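Local atomic coordinates of NAD nucleotidase (Haemophilus influenzae, PDB entry 3ZTV), a protein that degrades NAD to adenosine and nicotinamide riboside in the periplasm, acting as a zinc-dependent NAD pyrophosphatase and 5'-nucleotidase of broad substrate specificity. Residues N434-Y439 and V539-P544; L399-L404 and R508-T513; A392-N397 and I550-K555. All blocks are in the same frame, centred on the assembly; numbering follows the deposited sequence.

Contact 1. Residues N434-Y439 and V539-P544; sequences NTLYTY and VDTYLP. With ADN (adenosine), chain D.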
loop_
_atom_site.group_PDB
_atom_site.type_symbol
_atom_site.label_atom_id
_atom_site.label_comp_id
_atom_site.label_asym_id
_atom_site.label_seq_id
_atom_site.Cartn_x
_atom_site.Cartn_y
_atom_site.Cartn_z
ATOM N N ASN A 434 -7.502 -27.105 22.790
ATOM C CA ASN A 434 -7.933 -26.432 21.566
ATOM C C ASN A 434 -7.430 -25.002 21.493
ATOM O O ASN A 434 -7.164 -24.377 22.519
ATOM C CB ASN A 434 -9.459 -26.385 21.475
ATOM C CG ASN A 434 -10.086 -27.753 21.381
ATOM O OD1 ASN A 434 -9.555 -28.660 20.739
ATOM N ND2 ASN A 434 -11.238 -27.909 22.023
ATOM N N THR A 435 -7.323 -24.485 20.271
ATOM C CA THR A 435 -7.103 -23.060 20.068
ATOM C C THR A 435 -8.324 -22.497 19.347
ATOM O O THR A 435 -9.118 -23.243 18.776
ATOM C CB THR A 435 -5.847 -22.790 19.219
ATOM O OG1 THR A 435 -5.918 -23.571 18.023
ATOM C CG2 THR A 435 -4.578 -23.146 19.992
ATOM N N LEU A 436 -8.457 -21.179 19.363
ATOM C CA LEU A 436 -9.542 -20.506 18.658
ATOM C C LEU A 436 -9.250 -20.455 17.156
ATOM O O LEU A 436 -8.141 -20.089 16.743
ATOM C CB LEU A 436 -9.715 -19.095 19.210
ATOM C CG LEU A 436 -10.790 -18.208 18.579
ATOM C CD1 LEU A 436 -12.184 -18.753 18.836
ATOM C CD2 LEU A 436 -10.672 -16.806 19.142
ATOM N N TYR A 437 -10.251 -20.806 16.349
ATOM C CA TYR A 437 -10.139 -20.884 14.892
ATOM C C TYR A 437 -11.273 -20.045 14.293
ATOM O O TYR A 437 -12.408 -20.122 14.777
ATOM C CB TYR A 437 -10.295 -22.346 14.450
ATOM C CG TYR A 437 -9.764 -22.623 13.060
ATOM C CD1 TYR A 437 -10.492 -22.273 11.931
ATOM C CD2 TYR A 437 -8.516 -23.205 12.879
ATOM C CE1 TYR A 437 -9.994 -22.505 10.657
ATOM C CE2 TYR A 437 -8.013 -23.437 11.614
ATOM C CZ TYR A 437 -8.759 -23.085 10.507
ATOM O OH TYR A 437 -8.269 -23.310 9.236
ATOM N N THR A 438 -11.000 -19.244 13.262
ATOM C CA THR A 438 -12.071 -18.444 12.656
ATOM C C THR A 438 -12.296 -18.735 11.181
ATOM O O THR A 438 -11.377 -19.131 10.461
ATOM C CB THR A 438 -11.864 -16.908 12.827
ATOM O OG1 THR A 438 -10.737 -16.470 12.051
ATOM C CG2 THR A 438 -11.662 -16.534 14.288
ATOM N N TYR A 439 -13.535 -18.509 10.750
ATOM C CA TYR A 439 -13.924 -18.508 9.347
ATOM C C TYR A 439 -14.735 -17.255 9.059
ATOM O O TYR A 439 -15.422 -16.730 9.937
ATOM C CB TYR A 439 -14.820 -19.701 9.023
ATOM C CG TYR A 439 -14.146 -21.053 9.030
ATOM C CD1 TYR A 439 -13.177 -21.374 8.085
ATOM C CD2 TYR A 439 -14.509 -22.031 9.954
ATOM C CE1 TYR A 439 -12.571 -22.609 8.077
ATOM C CE2 TYR A 439 -13.910 -23.278 9.949
ATOM C CZ TYR A 439 -12.943 -23.559 9.001
ATOM O OH TYR A 439 -12.337 -24.786 8.989
ATOM N N VAL A 539 -8.452 -19.470 9.669
ATOM C CA VAL A 539 -7.200 -19.242 10.374
ATOM C C VAL A 539 -7.201 -19.778 11.808
ATOM O O VAL A 539 -8.153 -19.577 12.576
ATOM C CB VAL A 539 -6.812 -17.748 10.351
ATOM C CG1 VAL A 539 -7.907 -16.903 10.955
ATOM C CG2 VAL A 539 -5.486 -17.514 11.064
ATOM N N ASP A 540 -6.124 -20.480 12.145
ATOM C CA ASP A 540 -5.860 -20.894 13.514
ATOM C C ASP A 540 -5.168 -19.720 14.194
ATOM O O ASP A 540 -4.060 -19.336 13.811
ATOM C CB ASP A 540 -4.954 -22.133 13.525
ATOM C CG ASP A 540 -4.827 -22.767 14.906
ATOM O OD1 ASP A 540 -5.059 -22.073 15.919
ATOM O OD2 ASP A 540 -4.484 -23.970 14.973
ATOM N N THR A 541 -5.823 -19.126 15.186
ATOM C CA THR A 541 -5.257 -17.973 15.881
ATOM C C THR A 541 -4.116 -18.321 16.846
ATOM O O THR A 541 -3.398 -17.429 17.297
ATOM C CB THR A 541 -6.310 -17.239 16.731
ATOM O OG1 THR A 541 -6.713 -18.086 17.820
ATOM C CG2 THR A 541 -7.511 -16.844 15.884
ATOM N N TYR A 542 -3.999 -19.601 17.200
ATOM C CA TYR A 542 -3.033 -20.067 18.210
ATOM C C TYR A 542 -3.285 -19.490 19.607
ATOM O O TYR A 542 -2.403 -19.488 20.463
ATOM C CB TYR A 542 -1.583 -19.861 17.739
ATOM C CG TYR A 542 -1.315 -20.587 16.439
ATOM C CD1 TYR A 542 -1.460 -21.970 16.351
ATOM C CD2 TYR A 542 -0.961 -19.894 15.292
ATOM C CE1 TYR A 542 -1.253 -22.633 15.158
ATOM C CE2 TYR A 542 -0.739 -20.557 14.097
ATOM C CZ TYR A 542 -0.889 -21.922 14.037
ATOM O OH TYR A 542 -0.672 -22.585 12.843
ATOM N N LEU A 543 -4.515 -19.039 19.844
ATOM C CA LEU A 543 -4.953 -18.602 21.170
ATOM C C LEU A 543 -5.574 -19.780 21.928
ATOM O O LEU A 543 -6.664 -20.234 21.577
ATOM C CB LEU A 543 -5.988 -17.486 21.020
ATOM C CG LEU A 543 -5.474 -16.207 20.344
ATOM C CD1 LEU A 543 -6.618 -15.298 19.908
ATOM C CD2 LEU A 543 -4.513 -15.475 21.273
ATOM N N PRO A 544 -4.888 -20.292 22.964
ATOM C CA PRO A 544 -5.393 -21.501 23.628
ATOM C C PRO A 544 -6.651 -21.281 24.474
ATOM O O PRO A 544 -6.818 -20.236 25.117
ATOM C CB PRO A 544 -4.228 -21.937 24.531
ATOM C CG PRO A 544 -3.038 -21.181 24.048
ATOM C CD PRO A 544 -3.565 -19.892 23.472
HETATM O "O5'" ADN D . -16.058 -38.229 24.346
HETATM C "C5'" ADN D . -16.019 -37.763 22.995
HETATM C "C4'" ADN D . -16.671 -36.387 22.932
HETATM O "O4'" ADN D . -15.868 -35.428 23.626
HETATM C "C3'" ADN D . -16.818 -35.865 21.516
HETATM O "O3'" ADN D . -18.073 -36.252 20.947
HETATM C "C2'" ADN D . -16.731 -34.361 21.694
HETATM O "O2'" ADN D . -18.020 -33.801 21.971
HETATM C "C1'" ADN D . -15.860 -34.184 22.923
HETATM N N9 ADN D . -14.477 -33.868 22.503
HETATM C C8 ADN D . -13.468 -34.734 22.281
HETATM N N7 ADN D . -12.338 -34.073 21.909
HETATM C C5 ADN D . -12.626 -32.752 21.886
HETATM C C6 ADN D . -11.914 -31.489 21.591
HETATM N N6 ADN D . -10.614 -31.467 21.217
HETATM N N1 ADN D . -12.607 -30.339 21.702
HETATM C C2 ADN D . -13.900 -30.311 22.070
HETATM N N3 ADN D . -14.608 -31.413 22.353
HETATM C C4 ADN D . -14.033 -32.634 22.286
#

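Contact 2. Residues L399-L404 and R508-T513; sequences LKTVDL and RYLVGT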
loop_
_atom_site.group_PDB
_atom_site.type_symbol
_atom_site.label_atom_id
_atom_site.label_comp_id
_atom_site.label_asym_id
_atom_site.label_seq_id
_atom_site.Cartn_x
_atom_site.Cartn_y
_atom_site.Cartn_z
ATOM N N LEU A 399 -11.296 -11.724 20.248
ATOM C CA LEU A 399 -11.080 -10.937 19.032
ATOM C C LEU A 399 -12.129 -9.847 18.875
ATOM O O LEU A 399 -13.323 -10.131 18.837
ATOM C CB LEU A 399 -11.119 -11.841 17.798
ATOM C CG LEU A 399 -10.169 -13.041 17.777
ATOM C CD1 LEU A 399 -10.333 -13.832 16.493
ATOM C CD2 LEU A 399 -8.728 -12.588 17.941
ATOM N N LYS A 400 -11.687 -8.604 18.752
ATOM C CA LYS A 400 -12.632 -7.495 18.588
ATOM C C LYS A 400 -13.448 -7.615 17.300
ATOM O O LYS A 400 -14.529 -7.034 17.181
ATOM C CB LYS A 400 -11.907 -6.147 18.633
ATOM C CG LYS A 400 -10.815 -5.972 17.584
ATOM C CD LYS A 400 -10.122 -4.623 17.747
ATOM C CE LYS A 400 -8.868 -4.530 16.892
ATOM N NZ LYS A 400 -7.817 -5.500 17.331
ATOM N N THR A 401 -12.932 -8.388 16.352
ATOM C CA THR A 401 -13.520 -8.527 15.028
ATOM C C THR A 401 -14.622 -9.586 14.941
ATOM O O THR A 401 -15.435 -9.569 14.025
ATOM C CB THR A 401 -12.433 -8.907 14.015
ATOM O OG1 THR A 401 -11.702 -10.034 14.519
ATOM C CG2 THR A 401 -11.473 -7.739 13.799
ATOM N N VAL A 402 -14.637 -10.520 15.883
ATOM C CA VAL A 402 -15.536 -11.667 15.790
ATOM C C VAL A 402 -17.004 -11.320 16.057
ATOM O O VAL A 402 -17.324 -10.623 17.019
ATOM C CB VAL A 402 -15.062 -12.812 16.717
ATOM C CG1 VAL A 402 -16.124 -13.896 16.842
ATOM C CG2 VAL A 402 -13.759 -13.397 16.193
ATOM N N ASP A 403 -17.885 -11.807 15.184
ATOM C CA ASP A 403 -19.323 -11.552 15.320
ATOM C C ASP A 403 -20.042 -12.550 16.227
ATOM O O ASP A 403 -21.009 -12.207 16.908
ATOM C CB ASP A 403 -19.985 -11.554 13.943
ATOM C CG ASP A 403 -19.519 -10.408 13.071
ATOM O OD1 ASP A 403 -19.638 -9.244 13.508
ATOM O OD2 ASP A 403 -19.030 -10.670 11.958
ATOM N N LEU A 404 -19.578 -13.793 16.225
ATOM C CA LEU A 404 -20.222 -14.827 17.020
ATOM C C LEU A 404 -19.260 -15.985 17.180
ATOM O O LEU A 404 -18.362 -16.178 16.357
ATOM C CB LEU A 404 -21.523 -15.287 16.348
ATOM C CG LEU A 404 -21.399 -15.937 14.969
ATOM C CD1 LEU A 404 -21.453 -17.461 15.086
ATOM C CD2 LEU A 404 -22.467 -15.421 13.994
ATOM N N ARG A 508 -21.686 -11.831 5.401
ATOM C CA ARG A 508 -20.533 -12.635 5.784
ATOM C C ARG A 508 -20.106 -12.274 7.205
ATOM O O ARG A 508 -19.710 -11.141 7.478
ATOM C CB ARG A 508 -19.380 -12.439 4.793
ATOM C CG ARG A 508 -19.674 -12.997 3.406
ATOM C CD ARG A 508 -18.574 -12.668 2.400
ATOM N NE ARG A 508 -17.386 -13.504 2.563
ATOM C CZ ARG A 508 -16.154 -13.031 2.732
ATOM N NH1 ARG A 508 -15.942 -11.723 2.765
ATOM N NH2 ARG A 508 -15.133 -13.867 2.870
ATOM N N TYR A 509 -20.217 -13.246 8.106
ATOM C CA TYR A 509 -19.858 -13.075 9.509
ATOM C C TYR A 509 -18.472 -13.638 9.795
ATOM O O TYR A 509 -18.071 -14.631 9.193
ATOM C CB TYR A 509 -20.873 -13.799 10.401
ATOM C CG TYR A 509 -22.272 -13.230 10.314
ATOM C CD1 TYR A 509 -23.181 -13.710 9.379
ATOM C CD2 TYR A 509 -22.683 -12.220 11.166
ATOM C CE1 TYR A 509 -24.460 -13.185 9.292
ATOM C CE2 TYR A 509 -23.958 -11.688 11.086
ATOM C CZ TYR A 509 -24.840 -12.177 10.151
ATOM O OH TYR A 509 -26.114 -11.642 10.075
ATOM N N LEU A 510 -17.752 -13.010 10.720
ATOM C CA LEU A 510 -16.532 -13.623 11.241
ATOM C C LEU A 510 -16.925 -14.492 12.425
ATOM O O LEU A 510 -17.418 -13.992 13.443
ATOM C CB LEU A 510 -15.486 -12.584 11.642
ATOM C CG LEU A 510 -14.130 -13.162 12.070
ATOM C CD1 LEU A 510 -13.458 -13.882 10.922
ATOM C CD2 LEU A 510 -13.233 -12.059 12.591
ATOM N N VAL A 511 -16.714 -15.793 12.258
ATOM C CA VAL A 511 -17.181 -16.798 13.199
ATOM C C VAL A 511 -15.995 -17.484 13.864
ATOM O O VAL A 511 -15.069 -17.940 13.180
ATOM C CB VAL A 511 -18.038 -17.852 12.472
ATOM C CG1 VAL A 511 -18.399 -18.998 13.406
ATOM C CG2 VAL A 511 -19.293 -17.197 11.873
ATOM N N GLY A 512 -16.014 -17.544 15.192
ATOM C CA GLY A 512 -14.977 -18.251 15.929
ATOM C C GLY A 512 -15.485 -19.561 16.500
ATOM O O GLY A 512 -16.632 -19.657 16.948
ATOM N N THR A 513 -14.631 -20.577 16.499
ATOM C CA THR A 513 -14.976 -21.866 17.091
ATOM C C THR A 513 -13.679 -22.514 17.585
ATOM O O THR A 513 -12.621 -21.895 17.496
ATOM C CB THR A 513 -15.740 -22.741 16.088
ATOM O OG1 THR A 513 -16.292 -23.876 16.758
ATOM C CG2 THR A 513 -14.830 -23.206 14.971
#

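Contact 3. Residues A392-N397 and I550-K555; sequences AETMYN and IKFMKK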
loop_
_atom_site.group_PDB
_atom_site.type_symbol
_atom_site.label_atom_id
_atom_site.label_comp_id
_atom_site.label_asym_id
_atom_site.label_seq_id
_atom_site.Cartn_x
_atom_site.Cartn_y
_atom_site.Cartn_z
ATOM N N ALA A 392 -18.121 -20.348 25.248
ATOM C CA ALA A 392 -18.278 -19.581 24.012
ATOM C C ALA A 392 -18.034 -18.088 24.246
ATOM O O ALA A 392 -17.422 -17.419 23.410
ATOM C CB ALA A 392 -19.649 -19.821 23.383
ATOM N N GLU A 393 -18.490 -17.574 25.382
ATOM C CA GLU A 393 -18.243 -16.167 25.724
ATOM C C GLU A 393 -16.749 -15.861 25.912
ATOM O O GLU A 393 -16.288 -14.779 25.552
ATOM C CB GLU A 393 -19.039 -15.736 26.965
ATOM C CG GLU A 393 -20.558 -15.832 26.818
ATOM C CD GLU A 393 -21.178 -14.680 26.035
ATOM O OE1 GLU A 393 -20.463 -13.723 25.662
ATOM O OE2 GLU A 393 -22.403 -14.744 25.790
ATOM N N THR A 394 -15.993 -16.805 26.474
ATOM C CA THR A 394 -14.555 -16.586 26.643
ATOM C C THR A 394 -13.865 -16.504 25.278
ATOM O O THR A 394 -12.913 -15.749 25.096
ATOM C CB THR A 394 -13.881 -17.668 27.534
ATOM O OG1 THR A 394 -13.790 -18.907 26.828
ATOM C CG2 THR A 394 -14.658 -17.872 28.847
ATOM N N MET A 395 -14.366 -17.267 24.316
ATOM C CA MET A 395 -13.843 -17.235 22.956
ATOM C C MET A 395 -14.224 -15.931 22.247
ATOM O O MET A 395 -13.418 -15.331 21.535
ATOM C CB MET A 395 -14.384 -18.433 22.180
ATOM C CG MET A 395 -13.968 -19.775 22.776
ATOM S SD MET A 395 -15.050 -21.159 22.372
ATOM C CE MET A 395 -14.628 -21.377 20.654
ATOM N N TYR A 396 -15.466 -15.508 22.441
ATOM C CA TYR A 396 -15.982 -14.292 21.818
ATOM C C TYR A 396 -15.179 -13.076 22.267
ATOM O O TYR A 396 -14.943 -12.146 21.493
ATOM C CB TYR A 396 -17.457 -14.146 22.186
ATOM C CG TYR A 396 -18.165 -12.924 21.647
ATOM C CD1 TYR A 396 -18.743 -12.925 20.383
ATOM C CD2 TYR A 396 -18.288 -11.782 22.421
ATOM C CE1 TYR A 396 -19.414 -11.807 19.900
ATOM C CE2 TYR A 396 -18.955 -10.670 21.954
ATOM C CZ TYR A 396 -19.518 -10.692 20.696
ATOM O OH TYR A 396 -20.178 -9.571 20.240
ATOM N N ASN A 397 -14.728 -13.102 23.515
ATOM C CA ASN A 397 -13.963 -12.008 24.098
ATOM C C ASN A 397 -12.552 -11.827 23.523
ATOM O O ASN A 397 -11.951 -10.771 23.689
ATOM C CB ASN A 397 -13.886 -12.199 25.615
ATOM C CG ASN A 397 -13.024 -11.156 26.297
ATOM O OD1 ASN A 397 -13.418 -9.998 26.425
ATOM N ND2 ASN A 397 -11.845 -11.569 26.759
ATOM N N ILE A 550 -8.914 -17.774 31.251
ATOM C CA ILE A 550 -8.176 -16.915 32.175
ATOM C C ILE A 550 -8.363 -15.417 31.862
ATOM O O ILE A 550 -8.609 -14.615 32.765
ATOM C CB ILE A 550 -6.680 -17.292 32.207
ATOM C CG1 ILE A 550 -6.496 -18.623 32.932
ATOM C CG2 ILE A 550 -5.856 -16.200 32.862
ATOM C CD1 ILE A 550 -5.177 -19.302 32.610
ATOM N N LYS A 551 -8.252 -15.037 30.591
ATOM C CA LYS A 551 -8.489 -13.638 30.213
ATOM C C LYS A 551 -9.890 -13.169 30.604
ATOM O O LYS A 551 -10.081 -12.038 31.060
ATOM C CB LYS A 551 -8.323 -13.441 28.710
ATOM C CG LYS A 551 -6.920 -13.601 28.191
ATOM C CD LYS A 551 -6.881 -13.205 26.725
ATOM C CE LYS A 551 -5.540 -13.531 26.105
ATOM N NZ LYS A 551 -5.489 -13.114 24.673
ATOM N N PHE A 552 -10.879 -14.025 30.385
ATOM C CA PHE A 552 -12.260 -13.681 30.703
ATOM C C PHE A 552 -12.422 -13.383 32.191
ATOM O O PHE A 552 -13.051 -12.395 32.569
ATOM C CB PHE A 552 -13.208 -14.794 30.249
ATOM C CG PHE A 552 -14.665 -14.471 30.441
ATOM C CD1 PHE A 552 -15.291 -14.756 31.640
ATOM C CD2 PHE A 552 -15.405 -13.893 29.422
ATOM C CE1 PHE A 552 -16.628 -14.462 31.831
ATOM C CE2 PHE A 552 -16.746 -13.602 29.602
ATOM C CZ PHE A 552 -17.357 -13.889 30.810
ATOM N N MET A 553 -11.846 -14.228 33.041
ATOM C CA MET A 553 -11.936 -13.991 34.474
ATOM C C MET A 553 -11.180 -12.732 34.894
ATOM O O MET A 553 -11.591 -12.038 35.819
ATOM C CB MET A 553 -11.453 -15.208 35.270
ATOM C CG MET A 553 -12.290 -16.469 35.072
ATOM S SD MET A 553 -14.046 -16.251 35.448
ATOM C CE MET A 553 -13.991 -15.514 37.081
ATOM N N LYS A 554 -10.074 -12.432 34.224
ATOM C CA LYS A 554 -9.351 -11.198 34.521
ATOM C C LYS A 554 -10.211 -9.977 34.208
ATOM O O LYS A 554 -10.105 -8.948 34.876
ATOM C CB LYS A 554 -8.045 -11.119 33.733
ATOM C CG LYS A 554 -6.955 -12.063 34.217
ATOM C CD LYS A 554 -5.665 -11.823 33.443
ATOM C CE LYS A 554 -4.544 -12.733 33.919
ATOM N NZ LYS A 554 -3.990 -12.313 35.231
ATOM N N LYS A 555 -11.061 -10.100 33.195
ATOM C CA LYS A 555 -11.947 -9.010 32.796
ATOM C C LYS A 555 -13.156 -8.940 33.721
ATOM O O LYS A 555 -13.683 -7.856 33.994
ATOM C CB LYS A 555 -12.405 -9.195 31.348
ATOM C CG LYS A 555 -13.173 -8.009 30.780
ATOM C CD LYS A 555 -13.638 -8.263 29.350
ATOM C CE LYS A 555 -14.729 -9.321 29.305
ATOM N NZ LYS A 555 -15.531 -9.306 28.040
#

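Contact 1. Residues N434-Y439 and V539-P544
Leu436 and Thr541 meet through a doubly used carbonyl. Leu436 O takes the Thr541 backbone N nearly head-on, while Thr541 OG1, 2.7 Å from Leu436 O, comes in tilted 31° from the carbonyl plane. That hydroxyl also accepts from Leu543 N in an ST turn. The remaining backbone hydrogen bonds run from Leu436 N to Leu543 O and, both ways, between Thr438 and Val539. Among the side-chain bonds, Thr435 OG1 donates to Asp540 OD1 (2.7 Å) on the syn side of the carboxylate; Tyr542 N reaches OD1 from the opposite face, closing an Asx turn and holding the group between two donors.

These strands pair antiparallel, with a beta bulge where the register slips by two between Thr435 and Tyr437; strand 539-544 forms one edge of the five-stranded sheet in the C-terminal domain. The Tyr437 ring packs with CG anti to its backbone N (chi1 -161°) over the partner backbone: Val539 O sits 3.4 Å above the ring plane, over its centre. On the sheet face opposite Tyr437 and Asp540, Thr438 and Val539 lie side by side, Thr438 OG1 3.1 Å from Val539 CG1.

Asn434, just before the strand, reaches the adenosine; its amide pairs with the adenine edge: ND2 donates to N1 (2.8 Å) and OD1 accepts from N6 (3.0 Å), both nearly straight. Asp522, Ser462 and Asn408 also bond to the nucleoside.

Contact 2. Residues L399-L404 and R508-T513
Asp403 grips Leu510 by both its backbone and its side chain. Asp403 N donates to Leu510 O at 2.8 Å, in the carbonyl plane, and the carboxylate returns the bond: Leu510 N reaches Asp403 OD2 at 2.9 Å, on the anti side and 16° out of the carboxylate plane. CG beside its own backbone N (chi1 -66°) brings the Asp403 carboxylate to Leu510 N, so that a single residue satisfies both the N-H and the C=O of Leu510. One residue on from Asp403 and two on from Leu510, Gly512 N donates to Leu404 O at 3.0 Å in a nearly straight bond (169°), and Val511 CA brings its hydrogen toward the same oxygen.

Leu404 pairs with Val511 in parallel fashion, and here the chain leaving helix 386-396 enters strand 404-408, which lies next to strand 508-514 in the mixed sheet of the C-terminal domain. Before that point a type I turn spans Leu399 to Val402. The Val402 carbonyl is bonded to Lys495 NZ.

Apolar contacts surround these bonds. The edge of the Tyr509 ring is met in plane by Asp403 CB, 3.9 Å from Tyr509 CD2; the ring and carboxylate planes stand almost perpendicular, and the phenol OH is bonded to Asp504 N. Leu510 stretches its CD2 branch toward the turn, where it touches Thr401 OG1 at 3.2 Å and Val402 CG2 at 3.9 Å, the valine crossing it at about a right angle. On the face carrying Leu404 and Val511, the leucine CD1 rests against both valine methyls, 3.8 Å from Val511 CG1. Val492 of strand 487-493 touches the side chains of Leu404 and Tyr509.

Contact 3. Residues A392-N397 and I550-K555
Lys551 is the first residue of 550-555 to approach 392-397, but only loosely: its CB lies 4.4 Å from Asn397 ND2, while the extended chain carries NZ on to a salt bridge with Glu398, just beyond the segment.

Phe552, one residue on, forms the apolar centre. With CG anti to the backbone N (chi1 -175°), its ring projects toward the opposing helix. Thr394 CG2 packs on the root of the side chain, 3.7 Å from Phe552 CB and 3.8 Å from Phe552 CG, the two side chains crossing at about a right angle. While this methyl faces the phenylalanine, Thr394 OG1 bonds back to Ile391 O within its own helix. Farther out on the ring, Glu393 CB lies 4.1 Å from Phe552 CE2, its carboxylate being engaged by Arg389. Asn397 CB comes up near the ring plane at the edge, 4.4 Å from Phe552 CD2. Phe390 of helix 386-396 and, edge-to-face, Phe559 also meet this ring, so aromatic contacts continue between the helices and on to strand 558-560 in this part of the fold.

Lys555 supplies the polar end, one turn after Lys551. Its chain bends at chi3 (69°) and runs past the Asn397 side chain in the opposite direction, setting NZ 2.7 Å from Asn397 OD1. The donor stands above the amide, 51° out of the carbonyl plane, and is therefore not aligned with a lone pair.

The chemistry thus implies an interface shared between the buried phenylalanine and Asn397, with a short but poorly directed ammonium-amide bond, probably charge-assisted, at its more exposed border.

From the N terminus, helix 386-396 supplies the first partner of contact 3, and the turn after it opens contact 2, just before strand 404-408. Residues 434-439, at the start of strand 435-442, then open contact 1. Contact 2 closes when the chain returns as strand 508-514, contact 1 when it reaches strand 539-544, and contact 3 in the following helix 545-555. Contacts 1 and 2 therefore cross, and both nest inside the loop closed by contact 3. Neighbouring strands 435-442 and 508-514 join contacts 1 and 2 within one sheet, while Met395 touches Leu436 and Thr513, and Lys551 touches Leu543, setting both helices against that sheet.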